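Local atomic coordinates of MstE (Scytonema sp. PCC 10023, PDB entry 6SBF), a protein that probably cyclises isoprenoid substrates into complex scaffolds on the route to merosterols, as a single-domain class II terpene cyclase. Residues G43-F48 with W60-V65; S307-R312 with I344-S349. The protein carries 1 engineered substitution. All blocks are in the same frame, centred on the assembly; numbering follows the deposited sequence.

How the interactions relate
Interaction 1 precedes interaction 2 along the chain: 43-48 packs on helix 59-69 near the N-terminal end, whereas 307-312 meets 344-349 close to the C-terminal end. Their centres are about 13 Å apart, and the two contacts touch directly. Asp-47 OD1 lies 2.8 Å from Asn-348 N and Gln-46 O lies 2.9 Å from Asn-348 ND2, both probable hydrogen bonds that join 43-48 to the turn 346-349. Helix 350-363 is common to both, with Ile-350 against Trp-45 and Val-65, and Phe-351 against Ala-309. Interaction 2 also includes part of the three-stranded mixed sheet. Parts of the chain near its N- and C-terminal ends are thereby brought together in this alpha6-alpha6 barrel protein.

Interaction 1 of 2, residues G43-F48 with W60-V65; sequences GWWQDF and WVTAYV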
# COMPACT_ATOMS: atom_id res chain seq x y z
N GLY A 43 -4.95 -14.87 -14.72
CA GLY A 43 -5.51 -13.54 -14.50
C GLY A 43 -4.94 -12.81 -13.29
O GLY A 43 -5.41 -11.71 -13.02
N TRP A 44 -4.00 -13.39 -12.57
CA TRP A 44 -3.41 -12.69 -11.40
C TRP A 44 -2.55 -11.51 -11.83
O TRP A 44 -1.83 -11.60 -12.82
CB TRP A 44 -2.52 -13.67 -10.63
CG TRP A 44 -3.22 -14.81 -9.97
CD1 TRP A 44 -3.31 -16.10 -10.43
CD2 TRP A 44 -3.90 -14.82 -8.71
NE1 TRP A 44 -4.00 -16.88 -9.55
CE2 TRP A 44 -4.37 -16.11 -8.47
CE3 TRP A 44 -4.21 -13.81 -7.79
CZ2 TRP A 44 -5.08 -16.45 -7.33
CZ3 TRP A 44 -4.91 -14.14 -6.66
CH2 TRP A 44 -5.34 -15.45 -6.43
N TRP A 45 -2.50 -10.48 -10.98
CA TRP A 45 -1.37 -9.56 -10.94
C TRP A 45 -0.27 -10.11 -10.02
O TRP A 45 -0.58 -10.55 -8.92
CB TRP A 45 -1.84 -8.21 -10.42
CG TRP A 45 -2.67 -7.43 -11.39
CD1 TRP A 45 -2.26 -6.89 -12.56
CD2 TRP A 45 -4.05 -7.05 -11.26
NE1 TRP A 45 -3.30 -6.26 -13.21
CE2 TRP A 45 -4.39 -6.34 -12.41
CE3 TRP A 45 -5.03 -7.24 -10.27
CZ2 TRP A 45 -5.70 -5.86 -12.62
CZ3 TRP A 45 -6.33 -6.78 -10.46
CH2 TRP A 45 -6.64 -6.06 -11.62
N GLN A 46 0.94 -10.14 -10.56
CA GLN A 46 2.10 -10.67 -9.84
C GLN A 46 3.15 -9.57 -9.70
O GLN A 46 3.40 -8.82 -10.62
CB GLN A 46 2.77 -11.78 -10.64
CG GLN A 46 1.96 -13.04 -10.75
CD GLN A 46 2.74 -14.08 -11.53
OE1 GLN A 46 2.85 -13.98 -12.73
NE2 GLN A 46 3.32 -15.03 -10.84
N ASP A 47 3.82 -9.56 -8.54
CA ASP A 47 4.97 -8.64 -8.37
C ASP A 47 5.74 -9.09 -7.16
O ASP A 47 5.23 -9.79 -6.32
CB ASP A 47 4.57 -7.17 -8.31
CG ASP A 47 5.39 -6.26 -9.21
OD1 ASP A 47 6.61 -6.61 -9.44
OD2 ASP A 47 4.89 -5.20 -9.63
N PHE A 48 6.98 -8.55 -7.07
CA PHE A 48 7.98 -8.87 -6.05
C PHE A 48 8.51 -10.27 -6.25
O PHE A 48 7.84 -11.14 -6.80
CB PHE A 48 7.49 -8.63 -4.62
CG PHE A 48 7.05 -7.21 -4.34
CD1 PHE A 48 7.99 -6.25 -3.96
CD2 PHE A 48 5.72 -6.82 -4.48
CE1 PHE A 48 7.59 -4.94 -3.75
CE2 PHE A 48 5.36 -5.50 -4.25
CZ PHE A 48 6.29 -4.57 -3.86
N TRP A 60 -1.47 -11.17 -2.56
CA TRP A 60 -1.31 -9.83 -2.00
C TRP A 60 -1.32 -8.78 -3.11
O TRP A 60 -2.02 -7.75 -3.02
CB TRP A 60 -0.02 -9.81 -1.19
CG TRP A 60 0.44 -8.42 -0.86
CD1 TRP A 60 -0.26 -7.41 -0.31
CD2 TRP A 60 1.76 -7.91 -1.04
NE1 TRP A 60 0.53 -6.32 -0.10
CE2 TRP A 60 1.78 -6.60 -0.57
CE3 TRP A 60 2.91 -8.48 -1.56
CZ2 TRP A 60 2.94 -5.83 -0.54
CZ3 TRP A 60 4.05 -7.72 -1.52
CH2 TRP A 60 4.07 -6.41 -1.06
N VAL A 61 -0.53 -8.96 -4.14
CA VAL A 61 -0.38 -7.98 -5.22
C VAL A 61 -1.73 -7.79 -5.90
O VAL A 61 -2.12 -6.64 -6.18
CB VAL A 61 0.70 -8.41 -6.21
CG1 VAL A 61 0.74 -7.48 -7.39
CG2 VAL A 61 2.05 -8.42 -5.52
N THR A 62 -2.47 -8.86 -6.11
CA THR A 62 -3.81 -8.78 -6.78
C THR A 62 -4.82 -8.07 -5.88
O THR A 62 -5.58 -7.25 -6.40
CB THR A 62 -4.20 -10.20 -7.19
OG1 THR A 62 -3.35 -10.62 -8.26
CG2 THR A 62 -5.63 -10.29 -7.67
N ALA A 63 -4.82 -8.36 -4.61
CA ALA A 63 -5.73 -7.68 -3.66
C ALA A 63 -5.43 -6.18 -3.68
O ALA A 63 -6.36 -5.33 -3.67
CB ALA A 63 -5.62 -8.29 -2.28
N TYR A 64 -4.13 -5.82 -3.61
CA TYR A 64 -3.71 -4.42 -3.59
C TYR A 64 -4.10 -3.72 -4.89
O TYR A 64 -4.68 -2.64 -4.89
CB TYR A 64 -2.23 -4.34 -3.28
CG TYR A 64 -1.66 -2.94 -3.27
CD1 TYR A 64 -1.15 -2.32 -4.38
CD2 TYR A 64 -1.64 -2.24 -2.08
CE1 TYR A 64 -0.54 -1.08 -4.35
CE2 TYR A 64 -1.05 -0.97 -2.04
CZ TYR A 64 -0.48 -0.39 -3.15
OH TYR A 64 0.11 0.85 -3.10
N VAL A 65 -3.69 -4.29 -6.01
CA VAL A 65 -3.95 -3.67 -7.33
C VAL A 65 -5.47 -3.55 -7.54
O VAL A 65 -5.90 -2.51 -8.05
CB VAL A 65 -3.24 -4.42 -8.45
CG1 VAL A 65 -3.65 -3.90 -9.80
CG2 VAL A 65 -1.73 -4.33 -8.30
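Trp-45 lays one face of its indole over Val-65, whose CG1 sits 3.6 Å from the centroid of the six-membered ring and 14° off its normal, a CH-pi contact. The indole NE1 donates a hydrogen bond to Leu-35 O. One helical turn back, Thr-62 OG1 donates to Trp-45 O at 2.8 Å, in the carbonyl plane and on a lone pair. With OG1 anti to its own carbonyl carbon (chi1 -70°), the hydroxyl faces the loop backbone, while Thr-62 CB meets the edge of the Trp-44 ring in plane, 3.7 Å from CE3. Residues 43-48 run from a loop into strand 47-50 across one flank of helix 59-69, in a protein with the alpha6-alpha6 barrel fold. Val-61 packs against this segment's backbone, CG1 3.7 Å from Trp-45 O and CG2 3.6 Å from Asp-47 O. Where the strand begins, Phe-48 and the six-membered ring of Trp-60 are slid apart with barely any overlap, their planes 23° from parallel; the closest atoms are Phe-48 CD2 and Trp-60 CZ3, 3.5 Å apart. Leu-87 and Leu-88 of helix 75-90 also touch the Trp-44 side chain.

Interaction 2 of 2, residues S307-R312 with I344-S349; sequences SSAYLR and IFDHNS
Ser-307 OG donates to Asp-346 O at 2.6 Å, and Ser-349 OG lies 2.7 Å from the same Ser-307 hydroxyl. Asp-346 O is gripped twice, since Ser-349 N reaches it from the opposite face of the carbonyl plane and closes the type I turn 346-349. A water donates to His-347 O and weakly to Ser-307 OG. The Asp-346 side chain turns back to the backbone of 307-312: its CG stands between backbone N and carbonyl carbon (chi1 55°), and OD1 accepts from Ala-309 N at 3.0 Å, met from above the carboxylate plane. The second oxygen, OD2, is bound by Thr-352 OG1, so the carboxylate ties Ala-309 to the next helix. Farther along, Leu-311 and Ile-344 form an antiparallel hydrogen-bonded pair, with Leu-311 N to Ile-344 O at 2.9 Å and Ile-344 N to Leu-311 O at 2.8 Å. Their side chains run side by side on one face of the sheet, Leu-311 CD2 4.0 Å from Ile-344 CD1. Tyr-310 and Phe-345 likewise lie alongside each other, Tyr-310 CE1 touching Phe-345 CB at 3.7 Å, while the Tyr-310 hydroxyl is held by His-260. Farther out, Arg-300 bonds to Ser-349 OG, and Thr-265 to Ser-308 OG. The contact thus spans from edge strand 311-313, paired with the middle strand 342-344 of the mixed sheet, to the start of helix 350-363, where Thr-352 packs against Ala-309 and strand 47-50 touches Asp-346 and His-347.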
# COMPACT_ATOMS: atom_id res chain seq x y z
N SER A 307 9.43 1.39 -11.28
CA SER A 307 9.34 0.69 -9.99
C SER A 307 10.01 1.49 -8.89
O SER A 307 11.21 1.86 -9.05
CB SER A 307 9.93 -0.62 -10.07
OG SER A 307 9.29 -1.36 -11.09
N SER A 308 9.30 1.67 -7.80
CA SER A 308 9.87 2.31 -6.60
C SER A 308 9.19 1.85 -5.34
O SER A 308 9.31 2.52 -4.31
CB SER A 308 9.95 3.83 -6.75
OG SER A 308 8.65 4.38 -6.97
N ALA A 309 8.44 0.75 -5.37
CA ALA A 309 7.76 0.22 -4.19
C ALA A 309 8.73 -0.64 -3.40
O ALA A 309 8.82 -1.82 -3.60
CB ALA A 309 6.51 -0.51 -4.57
N TYR A 310 9.47 0.03 -2.50
CA TYR A 310 10.58 -0.60 -1.76
C TYR A 310 10.09 -1.26 -0.50
O TYR A 310 9.64 -0.56 0.44
CB TYR A 310 11.73 0.36 -1.52
CG TYR A 310 12.45 0.79 -2.77
CD1 TYR A 310 13.07 -0.13 -3.59
CD2 TYR A 310 12.51 2.09 -3.18
CE1 TYR A 310 13.71 0.26 -4.76
CE2 TYR A 310 13.15 2.51 -4.32
CZ TYR A 310 13.78 1.59 -5.13
OH TYR A 310 14.38 2.01 -6.27
N LEU A 311 10.17 -2.58 -0.49
CA LEU A 311 9.71 -3.49 0.57
C LEU A 311 10.98 -3.96 1.31
O LEU A 311 11.88 -4.59 0.68
CB LEU A 311 8.96 -4.65 -0.05
CG LEU A 311 8.39 -5.68 0.89
CD1 LEU A 311 7.26 -5.09 1.70
CD2 LEU A 311 7.91 -6.89 0.08
N ARG A 312 11.03 -3.74 2.58
CA ARG A 312 12.19 -4.14 3.35
C ARG A 312 11.90 -5.40 4.13
O ARG A 312 10.75 -5.66 4.52
CB ARG A 312 12.70 -2.92 4.02
CG ARG A 312 11.88 -2.57 5.17
CD ARG A 312 12.37 -1.13 5.45
NE ARG A 312 11.59 -0.64 6.52
CZ ARG A 312 11.59 0.59 7.16
NH1 ARG A 312 10.74 0.72 8.14
NH2 ARG A 312 12.36 1.61 6.87
N ILE A 344 13.75 -5.21 -1.36
CA ILE A 344 13.32 -5.63 -2.71
C ILE A 344 12.34 -4.62 -3.30
O ILE A 344 11.83 -3.77 -2.59
CB ILE A 344 12.80 -7.07 -2.65
CG1 ILE A 344 11.49 -7.21 -1.88
CG2 ILE A 344 13.89 -8.01 -2.13
CD1 ILE A 344 10.82 -8.50 -2.20
N PHE A 345 12.07 -4.78 -4.58
CA PHE A 345 11.12 -3.88 -5.25
C PHE A 345 10.22 -4.68 -6.19
O PHE A 345 10.38 -5.88 -6.41
CB PHE A 345 11.85 -2.73 -5.96
CG PHE A 345 12.71 -3.16 -7.11
CD1 PHE A 345 12.29 -3.13 -8.40
CD2 PHE A 345 14.06 -3.43 -6.88
CE1 PHE A 345 13.10 -3.50 -9.45
CE2 PHE A 345 14.88 -3.80 -7.94
CZ PHE A 345 14.39 -3.80 -9.22
N ASP A 346 9.26 -3.95 -6.72
CA ASP A 346 8.24 -4.49 -7.64
C ASP A 346 8.81 -4.54 -9.05
O ASP A 346 8.66 -3.60 -9.83
CB ASP A 346 6.99 -3.65 -7.56
CG ASP A 346 7.18 -2.15 -7.82
OD1 ASP A 346 8.16 -1.53 -7.33
OD2 ASP A 346 6.28 -1.58 -8.48
N HIS A 347 9.49 -5.65 -9.38
CA HIS A 347 10.22 -5.76 -10.65
C HIS A 347 9.31 -5.60 -11.88
O HIS A 347 9.79 -5.23 -12.94
CB HIS A 347 10.98 -7.08 -10.72
CG HIS A 347 10.12 -8.29 -10.56
ND1 HIS A 347 9.57 -8.69 -9.31
CD2 HIS A 347 9.65 -9.15 -11.52
CE1 HIS A 347 8.81 -9.79 -9.57
NE2 HIS A 347 8.89 -10.10 -10.90
N ASN A 348 8.00 -5.88 -11.77
CA ASN A 348 7.07 -5.76 -12.92
C ASN A 348 6.52 -4.34 -13.04
O ASN A 348 5.84 -4.04 -14.03
CB ASN A 348 5.93 -6.76 -12.81
CG ASN A 348 6.38 -8.20 -12.99
OD1 ASN A 348 7.30 -8.45 -13.79
ND2 ASN A 348 5.71 -9.15 -12.35
N SER A 349 6.74 -3.49 -12.04
CA SER A 349 6.21 -2.11 -11.99
C SER A 349 4.68 -2.11 -11.82
O SER A 349 4.09 -1.02 -11.98
CB SER A 349 6.63 -1.27 -13.18
OG SER A 349 8.03 -1.33 -13.44
O HOH W 1 11.57 -2.63 -13.14